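Side-chain contacts in subdomain of Desmoplakin Carboxy-Terminal domain (DPCT) (Homo sapiens, PDB 1LM5), which binds intermediate filaments, probably through its plakin repeats, consistent with a part in anchoring the filament network to desmosomes: residues Asp35-Thr38 with Gly39-Leu43; Tyr112-Gly115 with Gln116-Leu119; Glu140-Arg144 with Lys145-Asp149; Ile175-Lys178 with Asp179-Arg183. All blocks are in the same frame, centred on the assembly; numbering follows the deposited sequence.

Contact 1. Residues Asp35-Thr38 with Gly39-Leu43; sequences DSIT and GQRLL
Ile37 lays its CG2 methyl over one face of the Arg41 guanidinium, 3.6 Å from Arg41 CZ and roughly above the centre of the group. Two torsions bring them together: Ile37 turns CG2 anti to its own N (chi1 -65°), and Arg41 swings CG anti to its carbonyl carbon and then runs extended to NE. The two side chains therefore lie alongside each other, one helical turn apart, near the start of helix 36-47. Asp35 is the N-cap of this helix. Its OD2 accepts from Thr38 N at 2.8 Å, with the donor well above the carboxylate plane, while OD1 takes the Thr38 hydroxyl on its syn side. Thr38 can offer OG1 because the oxygen sits beside its own N; the same OG1 is also bonded to Thr167 N. Gln40, fully extended as far as CD, accepts through OE1 from a water 2.9 Å away that also reaches Ser36 O, the latter bond weak, and its NE2 goes to Glu44. Both carboxylate oxygens of Asp35 are thus used at the helix start, where the helix dipole would probably favour its negative charge, and the Arg41 cation rests its flat face on a methyl while its NH1 bonds Ile165 O.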
loop_
_atom_site.group_PDB
_atom_site.type_symbol
_atom_site.label_atom_id
_atom_site.label_comp_id
_atom_site.label_asym_id
_atom_site.label_seq_id
_atom_site.Cartn_x
_atom_site.Cartn_y
_atom_site.Cartn_z
ATOM N N ASP B 35 -27.080 -4.890 -10.007
ATOM C CA ASP B 35 -27.089 -4.751 -11.462
ATOM C C ASP B 35 -25.655 -4.813 -11.964
ATOM O O ASP B 35 -24.721 -4.458 -11.243
ATOM C CB ASP B 35 -27.748 -3.440 -11.894
ATOM C CG ASP B 35 -26.919 -2.232 -11.541
ATOM O OD1 ASP B 35 -27.068 -1.723 -10.415
ATOM O OD2 ASP B 35 -26.108 -1.802 -12.384
ATOM N N SER B 36 -25.471 -5.257 -13.200
ATOM C CA SER B 36 -24.133 -5.416 -13.749
ATOM C C SER B 36 -23.272 -4.161 -13.782
ATOM O O SER B 36 -22.051 -4.246 -13.689
ATOM C CB SER B 36 -24.206 -6.002 -15.159
ATOM O OG SER B 36 -24.694 -5.036 -16.064
ATOM N N ILE B 37 -23.885 -2.998 -13.947
ATOM C CA ILE B 37 -23.086 -1.783 -13.996
ATOM C C ILE B 37 -22.557 -1.442 -12.611
ATOM O O ILE B 37 -21.376 -1.123 -12.440
ATOM C CB ILE B 37 -23.890 -0.601 -14.553
ATOM C CG1 ILE B 37 -24.256 -0.873 -16.010
ATOM C CG2 ILE B 37 -23.057 0.681 -14.482
ATOM C CD1 ILE B 37 -25.156 0.201 -16.608
ATOM N N THR B 38 -23.434 -1.512 -11.620
ATOM C CA THR B 38 -23.024 -1.242 -10.255
ATOM C C THR B 38 -21.989 -2.294 -9.852
ATOM O O THR B 38 -20.971 -1.977 -9.250
ATOM C CB THR B 38 -24.219 -1.332 -9.303
ATOM O OG1 THR B 38 -25.142 -0.282 -9.603
ATOM C CG2 THR B 38 -23.766 -1.228 -7.842
ATOM N N GLY B 39 -22.269 -3.553 -10.176
ATOM C CA GLY B 39 -21.345 -4.614 -9.835
ATOM C C GLY B 39 -20.006 -4.361 -10.495
ATOM O O GLY B 39 -18.952 -4.516 -9.884
ATOM N N GLN B 40 -20.038 -3.966 -11.762
ATOM C CA GLN B 40 -18.793 -3.687 -12.451
ATOM C C GLN B 40 -18.031 -2.596 -11.718
ATOM O O GLN B 40 -16.829 -2.671 -11.538
ATOM C CB GLN B 40 -19.056 -3.210 -13.878
ATOM C CG GLN B 40 -17.786 -2.817 -14.602
ATOM C CD GLN B 40 -18.078 -2.334 -16.003
ATOM O OE1 GLN B 40 -18.897 -2.931 -16.707
ATOM N NE2 GLN B 40 -17.407 -1.267 -16.422
ATOM N N ARG B 41 -18.744 -1.569 -11.293
ATOM C CA ARG B 41 -18.080 -0.473 -10.625
ATOM C C ARG B 41 -17.544 -0.869 -9.280
ATOM O O ARG B 41 -16.489 -0.400 -8.892
ATOM C CB ARG B 41 -19.017 0.718 -10.547
ATOM C CG ARG B 41 -19.143 1.303 -11.926
ATOM C CD ARG B 41 -20.228 2.309 -12.087
ATOM N NE ARG B 41 -20.223 2.710 -13.487
ATOM C CZ ARG B 41 -21.041 3.608 -14.015
ATOM N NH1 ARG B 41 -21.949 4.214 -13.258
ATOM N NH2 ARG B 41 -20.935 3.904 -15.304
ATOM N N LEU B 42 -18.243 -1.750 -8.572
ATOM C CA LEU B 42 -17.715 -2.179 -7.284
ATOM C C LEU B 42 -16.436 -2.950 -7.567
ATOM O O LEU B 42 -15.479 -2.863 -6.805
ATOM C CB LEU B 42 -18.699 -3.077 -6.547
ATOM C CG LEU B 42 -19.941 -2.319 -6.084
ATOM C CD1 LEU B 42 -20.908 -3.296 -5.455
ATOM C CD2 LEU B 42 -19.548 -1.223 -5.116
ATOM N N LEU B 43 -16.435 -3.705 -8.665
ATOM C CA LEU B 43 -15.255 -4.484 -9.049
ATOM C C LEU B 43 -14.158 -3.534 -9.523
ATOM O O LEU B 43 -12.983 -3.780 -9.287
ATOM C CB LEU B 43 -15.579 -5.470 -10.179
ATOM C CG LEU B 43 -15.984 -6.930 -9.938
ATOM C CD1 LEU B 43 -15.770 -7.325 -8.494
ATOM C CD2 LEU B 43 -17.397 -7.146 -10.388
HETATM O O HOH W 1 -21.216 -4.565 -16.276
#

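Contact 2. Residues Tyr112-Gly115 with Gln116-Leu119; sequences YEAG and QRFL
Gln116 lies alongside Tyr112, one turn earlier on helix 112-124, in an i to i+4 CH-pi contact; this helix contributes Phe118 and Leu119 to the second plectin repeat. From the backbone outward, Gln116 CB sits 3.2 Å from Tyr112 O, the same carbonyl that accepts from Gln116 N. CG comes next, over the face of the Tyr112 ring, 3.6 Å from its centroid and displaced toward the hydroxyl end, with CZ its nearest ring atom. A bend at chi2 (-56°) carries CD past the rim to lie over the hydroxyl, 3.6 Å from Tyr112 OH, and leaves the amide plane only 18° from the ring plane. At the tip, NE2 and OE1 are loosely placed about Tyr112 OH, at 4.0 and 4.1 Å. Tyr112 meets this chain side by side because its CG is anti to the backbone N. Round the helix, the Arg117 guanidinium lies with one face over Ala114 CA, and its NE makes a salt bridge to Glu44 of helix 36-47. Phe118 packs against helix 74-88 on Pro82, Ala83 and Ala86, while CB of Ala114 touches its ring at CE1. The carbonyl O of Ala114, which accepts from Phe118 N, lies over one face of this ring, 3.0 Å from Phe118 CG.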
loop_
_atom_site.group_PDB
_atom_site.type_symbol
_atom_site.label_atom_id
_atom_site.label_comp_id
_atom_site.label_asym_id
_atom_site.label_seq_id
_atom_site.Cartn_x
_atom_site.Cartn_y
_atom_site.Cartn_z
ATOM N N TYR B 112 -13.198 10.528 -19.209
ATOM C CA TYR B 112 -13.278 11.266 -17.952
ATOM C C TYR B 112 -14.068 10.541 -16.868
ATOM O O TYR B 112 -13.642 10.483 -15.715
ATOM C CB TYR B 112 -13.924 12.629 -18.181
ATOM C CG TYR B 112 -14.047 13.445 -16.913
ATOM C CD1 TYR B 112 -12.935 14.061 -16.351
ATOM C CD2 TYR B 112 -15.270 13.565 -16.255
ATOM C CE1 TYR B 112 -13.033 14.775 -15.165
ATOM C CE2 TYR B 112 -15.379 14.279 -15.063
ATOM C CZ TYR B 112 -14.256 14.880 -14.527
ATOM O OH TYR B 112 -14.352 15.588 -13.351
ATOM N N GLU B 113 -15.232 10.017 -17.237
ATOM C CA GLU B 113 -16.089 9.315 -16.286
ATOM C C GLU B 113 -15.400 8.137 -15.611
ATOM O O GLU B 113 -15.422 8.022 -14.383
ATOM C CB GLU B 113 -17.357 8.833 -16.976
ATOM C CG GLU B 113 -18.577 9.668 -16.666
ATOM C CD GLU B 113 -19.818 9.111 -17.331
ATOM O OE1 GLU B 113 -20.049 7.882 -17.215
ATOM O OE2 GLU B 113 -20.559 9.897 -17.966
ATOM N N ALA B 114 -14.801 7.265 -16.417
ATOM C CA ALA B 114 -14.096 6.095 -15.900
ATOM C C ALA B 114 -12.935 6.548 -15.017
ATOM O O ALA B 114 -12.764 6.064 -13.896
ATOM C CB ALA B 114 -13.567 5.254 -17.051
ATOM N N GLY B 115 -12.145 7.483 -15.538
ATOM C CA GLY B 115 -11.010 7.995 -14.796
ATOM C C GLY B 115 -11.436 8.549 -13.455
ATOM O O GLY B 115 -10.809 8.267 -12.431
ATOM N N GLN B 116 -12.511 9.331 -13.459
ATOM C CA GLN B 116 -13.016 9.933 -12.235
ATOM C C GLN B 116 -13.477 8.893 -11.233
ATOM O O GLN B 116 -13.256 9.042 -10.036
ATOM C CB GLN B 116 -14.167 10.887 -12.540
ATOM C CG GLN B 116 -13.713 12.310 -12.709
ATOM C CD GLN B 116 -12.950 12.811 -11.498
ATOM O OE1 GLN B 116 -13.500 12.938 -10.398
ATOM N NE2 GLN B 116 -11.680 13.100 -11.694
ATOM N N ARG B 117 -14.131 7.853 -11.726
ATOM C CA ARG B 117 -14.600 6.788 -10.850
ATOM C C ARG B 117 -13.386 6.194 -10.159
ATOM O O ARG B 117 -13.361 6.015 -8.945
ATOM C CB ARG B 117 -15.261 5.660 -11.643
ATOM C CG ARG B 117 -16.636 5.925 -12.171
ATOM C CD ARG B 117 -17.374 4.599 -12.339
ATOM N NE ARG B 117 -16.728 3.697 -13.288
ATOM C CZ ARG B 117 -16.777 3.836 -14.610
ATOM N NH1 ARG B 117 -17.447 4.848 -15.148
ATOM N NH2 ARG B 117 -16.163 2.965 -15.396
ATOM N N PHE B 118 -12.376 5.879 -10.962
ATOM C CA PHE B 118 -11.178 5.243 -10.454
ATOM C C PHE B 118 -10.463 6.099 -9.418
ATOM O O PHE B 118 -10.081 5.615 -8.354
ATOM C CB PHE B 118 -10.258 4.906 -11.626
ATOM C CG PHE B 118 -10.903 4.046 -12.681
ATOM C CD1 PHE B 118 -10.355 3.975 -13.959
ATOM C CD2 PHE B 118 -12.045 3.289 -12.398
ATOM C CE1 PHE B 118 -10.925 3.165 -14.939
ATOM C CE2 PHE B 118 -12.624 2.479 -13.371
ATOM C CZ PHE B 118 -12.055 2.420 -14.655
ATOM N N LEU B 119 -10.282 7.374 -9.728
ATOM C CA LEU B 119 -9.635 8.271 -8.783
ATOM C C LEU B 119 -10.400 8.312 -7.468
ATOM O O LEU B 119 -9.811 8.297 -6.385
ATOM C CB LEU B 119 -9.552 9.678 -9.370
ATOM C CG LEU B 119 -8.696 9.778 -10.624
ATOM C CD1 LEU B 119 -8.812 11.188 -11.214
ATOM C CD2 LEU B 119 -7.264 9.466 -10.269
#

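Contact 3. Residues Glu140-Arg144 with Lys145-Asp149; sequences EEAIR and KGFID
Ile143 and Ile148 cross at about a right angle, CG1 to CG1 at 3.9 Å, where a Schellman motif ends helix 139-145 in the second plectin repeat and turns the chain toward helix 150-157. Two backbone bonds tie off the last turn. Phe147 N reaches back to Ala142 O at 2.9 Å, nearly in line with the carbonyl, whereas Gly146 N meets Ile143 O at 2.9 Å from far above the carbonyl plane. Gly146 makes the turn with a positive phi of 82°. One residue earlier, Lys145 N still makes the ordinary helical bond to Glu141 O. Ile143 O has a second donor in a water, 2.7 Å away, which also donates to Ile148 O, so that one solvent molecule ties the helix end to the extended loop that leaves it. Ile148 O is approached besides by the CA-H of Ile143. The charged ends look elsewhere: Lys145 NZ pairs with Glu132, and more weakly with Asp130, rather than with Glu141. The Glu141 side chain packs on Tyr112 of the second subunit, and within the contact its OE1 comes nearest the aliphatic CD of Lys145. Asp149, N-cap of the next helix, accepts from Ala152 N through OD2. Beneath the turn Ala142 CB touches both Phe147 CD1 and Ile148 CD1. Ile148 turns CG1 between its own N and carbonyl carbon (chi1 59°), and beyond it CD1 comes to 4.2 Å from Ala142 CB.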
loop_
_atom_site.group_PDB
_atom_site.type_symbol
_atom_site.label_atom_id
_atom_site.label_comp_id
_atom_site.label_asym_id
_atom_site.label_seq_id
_atom_site.Cartn_x
_atom_site.Cartn_y
_atom_site.Cartn_z
ATOM N N GLU B 140 -1.521 15.337 -1.339
ATOM C CA GLU B 140 -0.450 16.317 -1.451
ATOM C C GLU B 140 0.609 15.785 -2.419
ATOM O O GLU B 140 1.067 16.500 -3.312
ATOM C CB GLU B 140 0.206 16.572 -0.089
ATOM C CG GLU B 140 -0.675 17.275 0.954
ATOM C CD GLU B 140 -1.945 16.504 1.305
ATOM O OE1 GLU B 140 -1.866 15.279 1.549
ATOM O OE2 GLU B 140 -3.028 17.137 1.346
ATOM N N GLU B 141 0.984 14.521 -2.252
ATOM C CA GLU B 141 1.999 13.929 -3.107
ATOM C C GLU B 141 1.498 13.771 -4.542
ATOM O O GLU B 141 2.262 13.932 -5.495
ATOM C CB GLU B 141 2.448 12.582 -2.535
ATOM C CG GLU B 141 3.576 11.918 -3.295
ATOM C CD GLU B 141 4.874 12.698 -3.225
ATOM O OE1 GLU B 141 5.880 12.196 -3.761
ATOM O OE2 GLU B 141 4.899 13.801 -2.642
ATOM N N ALA B 142 0.221 13.441 -4.697
ATOM C CA ALA B 142 -0.340 13.303 -6.038
ATOM C C ALA B 142 -0.247 14.664 -6.725
ATOM O O ALA B 142 -0.030 14.751 -7.929
ATOM C CB ALA B 142 -1.776 12.853 -5.971
ATOM N N ILE B 143 -0.418 15.734 -5.956
ATOM C CA ILE B 143 -0.317 17.074 -6.534
ATOM C C ILE B 143 1.147 17.327 -6.901
ATOM O O ILE B 143 1.452 17.866 -7.966
ATOM C CB ILE B 143 -0.813 18.136 -5.538
ATOM C CG1 ILE B 143 -2.339 18.064 -5.448
ATOM C CG2 ILE B 143 -0.349 19.525 -5.962
ATOM C CD1 ILE B 143 -2.937 19.005 -4.432
ATOM N N ARG B 144 2.043 16.906 -6.017
ATOM C CA ARG B 144 3.479 17.054 -6.226
ATOM C C ARG B 144 3.884 16.354 -7.510
ATOM O O ARG B 144 4.690 16.868 -8.282
ATOM C CB ARG B 144 4.248 16.433 -5.058
ATOM C CG ARG B 144 5.733 16.178 -5.358
ATOM C CD ARG B 144 6.497 17.471 -5.447
ATOM N NE ARG B 144 7.885 17.280 -5.864
ATOM C CZ ARG B 144 8.282 17.183 -7.130
ATOM N NH1 ARG B 144 7.400 17.258 -8.119
ATOM N NH2 ARG B 144 9.566 17.025 -7.408
ATOM N N LYS B 145 3.313 15.175 -7.733
ATOM C CA LYS B 145 3.624 14.378 -8.913
ATOM C C LYS B 145 2.937 14.954 -10.145
ATOM O O LYS B 145 3.257 14.579 -11.267
ATOM C CB LYS B 145 3.170 12.934 -8.711
ATOM C CG LYS B 145 3.717 12.280 -7.454
ATOM C CD LYS B 145 5.146 11.814 -7.616
ATOM C CE LYS B 145 5.230 10.615 -8.546
ATOM N NZ LYS B 145 6.629 10.146 -8.705
ATOM N N GLY B 146 1.991 15.857 -9.925
ATOM C CA GLY B 146 1.274 16.460 -11.035
ATOM C C GLY B 146 0.129 15.607 -11.556
ATOM O O GLY B 146 -0.368 15.837 -12.658
ATOM N N PHE B 147 -0.286 14.610 -10.780
ATOM C CA PHE B 147 -1.393 13.748 -11.194
ATOM C C PHE B 147 -2.650 14.580 -11.298
ATOM O O PHE B 147 -3.423 14.462 -12.247
ATOM C CB PHE B 147 -1.670 12.654 -10.161
ATOM C CG PHE B 147 -0.636 11.577 -10.109
ATOM C CD1 PHE B 147 -0.808 10.492 -9.262
ATOM C CD2 PHE B 147 0.509 11.640 -10.895
ATOM C CE1 PHE B 147 0.144 9.489 -9.200
ATOM C CE2 PHE B 147 1.462 10.642 -10.840
ATOM C CZ PHE B 147 1.284 9.565 -9.992
ATOM N N ILE B 148 -2.856 15.406 -10.284
ATOM C CA ILE B 148 -4.027 16.260 -10.200
ATOM C C ILE B 148 -3.559 17.614 -9.707
ATOM O O ILE B 148 -2.517 17.720 -9.062
ATOM C CB ILE B 148 -5.030 15.704 -9.171
ATOM C CG1 ILE B 148 -4.350 15.624 -7.799
ATOM C CG2 ILE B 148 -5.492 14.322 -9.582
ATOM C CD1 ILE B 148 -5.236 15.075 -6.684
ATOM N N ASP B 149 -4.324 18.650 -10.017
ATOM C CA ASP B 149 -3.991 19.984 -9.553
ATOM C C ASP B 149 -4.908 20.252 -8.373
ATOM O O ASP B 149 -5.745 19.413 -8.029
ATOM C CB ASP B 149 -4.197 21.026 -10.662
ATOM C CG ASP B 149 -5.616 21.031 -11.226
ATOM O OD1 ASP B 149 -5.841 21.742 -12.234
ATOM O OD2 ASP B 149 -6.498 20.344 -10.674
HETATM O O HOH W 2 -0.284 19.217 -9.542
#

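Contact 4. Residues Ile175-Lys178 with Asp179-Arg183; sequences ISYK and DAINR
A capping box starts helix 177-183: Ser176, the N-cap, and Asp179, three residues on, each bind the other's backbone N. Ser176 OG accepts from Asp179 N at 3.0 Å, and Asp179 OD1, also in a salt bridge to Lys164, accepts from Ser176 N at 2.9 Å in a nearly straight bond (179°), on the anti side of the carboxylate and 32° out of its plane. Ser176 can do this because chi1 of 71° puts OG between its N and carbonyl carbon; Asp179 swings CG beside its own N. Just before the cap, Ile175 leans over the first turn, its CB 3.5 Å from Asp179 CB and its CD1 resting on Ala180. Farther round, the side chains of Tyr177 and Ile181 slant across each other, with Tyr177 CE2 3.5 Å from Ile181 CD1. Lys178, its NZ held by Glu6 and Leu5 O, runs its CE past ND2 of Asn182, whose OD1 accepts from Leu5 N. Ile175 pairs its backbone with Leu166 of strand 166-167, while Tyr177 reaches toward helices 36-47 and 112-124, its ring edge-to-face with Phe121 and its OH bonded to Ile11 N, and Leu124 of helix 112-124 touches Tyr177, Lys178 and Ile181.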
loop_
_atom_site.group_PDB
_atom_site.type_symbol
_atom_site.label_atom_id
_atom_site.label_comp_id
_atom_site.label_asym_id
_atom_site.label_seq_id
_atom_site.Cartn_x
_atom_site.Cartn_y
_atom_site.Cartn_z
ATOM N N ILE B 175 -26.327 5.862 -5.514
ATOM C CA ILE B 175 -25.456 6.326 -4.458
ATOM C C ILE B 175 -24.043 6.353 -4.977
ATOM O O ILE B 175 -23.738 5.741 -5.993
ATOM C CB ILE B 175 -25.489 5.379 -3.250
ATOM C CG1 ILE B 175 -24.958 3.998 -3.653
ATOM C CG2 ILE B 175 -26.915 5.268 -2.716
ATOM C CD1 ILE B 175 -24.829 3.027 -2.489
ATOM N N SER B 176 -23.189 7.075 -4.275
ATOM C CA SER B 176 -21.799 7.170 -4.659
ATOM C C SER B 176 -21.071 6.059 -3.937
ATOM O O SER B 176 -21.647 5.360 -3.091
ATOM C CB SER B 176 -21.214 8.514 -4.219
ATOM O OG SER B 176 -21.060 8.554 -2.810
ATOM N N TYR B 177 -19.800 5.905 -4.258
ATOM C CA TYR B 177 -19.007 4.894 -3.597
ATOM C C TYR B 177 -18.822 5.274 -2.139
ATOM O O TYR B 177 -18.743 4.409 -1.267
ATOM C CB TYR B 177 -17.646 4.759 -4.263
ATOM C CG TYR B 177 -16.970 3.467 -3.879
ATOM C CD1 TYR B 177 -17.387 2.262 -4.435
ATOM C CD2 TYR B 177 -15.929 3.445 -2.956
ATOM C CE1 TYR B 177 -16.787 1.059 -4.089
ATOM C CE2 TYR B 177 -15.313 2.243 -2.601
ATOM C CZ TYR B 177 -15.751 1.056 -3.179
ATOM O OH TYR B 177 -15.128 -0.131 -2.882
ATOM N N LYS B 178 -18.720 6.573 -1.885
ATOM C CA LYS B 178 -18.579 7.077 -0.531
ATOM C C LYS B 178 -19.819 6.617 0.240
ATOM O O LYS B 178 -19.725 6.126 1.368
ATOM C CB LYS B 178 -18.497 8.607 -0.566
ATOM C CG LYS B 178 -18.792 9.303 0.742
ATOM C CD LYS B 178 -17.659 9.206 1.729
ATOM C CE LYS B 178 -17.862 10.238 2.832
ATOM N NZ LYS B 178 -16.795 10.163 3.871
ATOM N N ASP B 179 -20.984 6.779 -0.378
ATOM C CA ASP B 179 -22.234 6.352 0.244
ATOM C C ASP B 179 -22.205 4.858 0.488
ATOM O O ASP B 179 -22.646 4.386 1.526
ATOM C CB ASP B 179 -23.432 6.633 -0.658
ATOM C CG ASP B 179 -23.693 8.104 -0.847
ATOM O OD1 ASP B 179 -24.160 8.477 -1.940
ATOM O OD2 ASP B 179 -23.443 8.880 0.097
ATOM N N ALA B 180 -21.719 4.121 -0.505
ATOM C CA ALA B 180 -21.650 2.675 -0.420
ATOM C C ALA B 180 -20.831 2.261 0.796
ATOM O O ALA B 180 -21.235 1.383 1.539
ATOM C CB ALA B 180 -21.041 2.107 -1.691
ATOM N N ILE B 181 -19.688 2.908 1.003
ATOM C CA ILE B 181 -18.847 2.569 2.137
ATOM C C ILE B 181 -19.572 2.889 3.437
ATOM O O ILE B 181 -19.479 2.146 4.412
ATOM C CB ILE B 181 -17.519 3.333 2.086
ATOM C CG1 ILE B 181 -16.709 2.858 0.885
ATOM C CG2 ILE B 181 -16.736 3.115 3.368
ATOM C CD1 ILE B 181 -15.454 3.678 0.633
ATOM N N ASN B 182 -20.304 3.994 3.451
ATOM C CA ASN B 182 -21.029 4.365 4.656
ATOM C C ASN B 182 -22.221 3.457 4.937
ATOM O O ASN B 182 -22.650 3.328 6.079
ATOM C CB ASN B 182 -21.473 5.823 4.570
ATOM C CG ASN B 182 -20.348 6.777 4.895
ATOM O OD1 ASN B 182 -19.777 6.724 5.986
ATOM N ND2 ASN B 182 -20.011 7.648 3.947
ATOM N N ARG B 183 -22.746 2.824 3.891
ATOM C CA ARG B 183 -23.889 1.921 4.025
ATOM C C ARG B 183 -23.445 0.471 4.093
ATOM O O ARG B 183 -24.267 -0.436 4.184
ATOM C CB ARG B 183 -24.834 2.113 2.839
ATOM C CG ARG B 183 -25.564 3.434 2.884
ATOM C CD ARG B 183 -26.154 3.839 1.550
ATOM N NE ARG B 183 -26.796 5.143 1.670
ATOM C CZ ARG B 183 -27.900 5.365 2.379
ATOM N NH1 ARG B 183 -28.493 4.366 3.022
ATOM N NH2 ARG B 183 -28.394 6.591 2.469
#

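Contact 4 is the buried one; contacts 1, 2 and 3 each mix buried and exposed residues, and contact 3 lies farthest out, about 21 Å from the chain's centre. Contacts 1 and 4 both begin a helix with a side-chain cap, one-sided in 35-43 and reciprocal in 175-183, and they meet where Leu42 CD2 lies 3.7 Å from Tyr177 CE1. Contact 2 runs along the opening turns of a helix, joined to that of contact 1 by packing of Arg41 on Arg117 and by the salt bridge of Arg117 to Glu44. Contact 3 instead ends a helix, with backbone bonds, a bridging water and apolar packing sharing the work. Contacts 1 and 3 stand on opposite sides of the chain's centre.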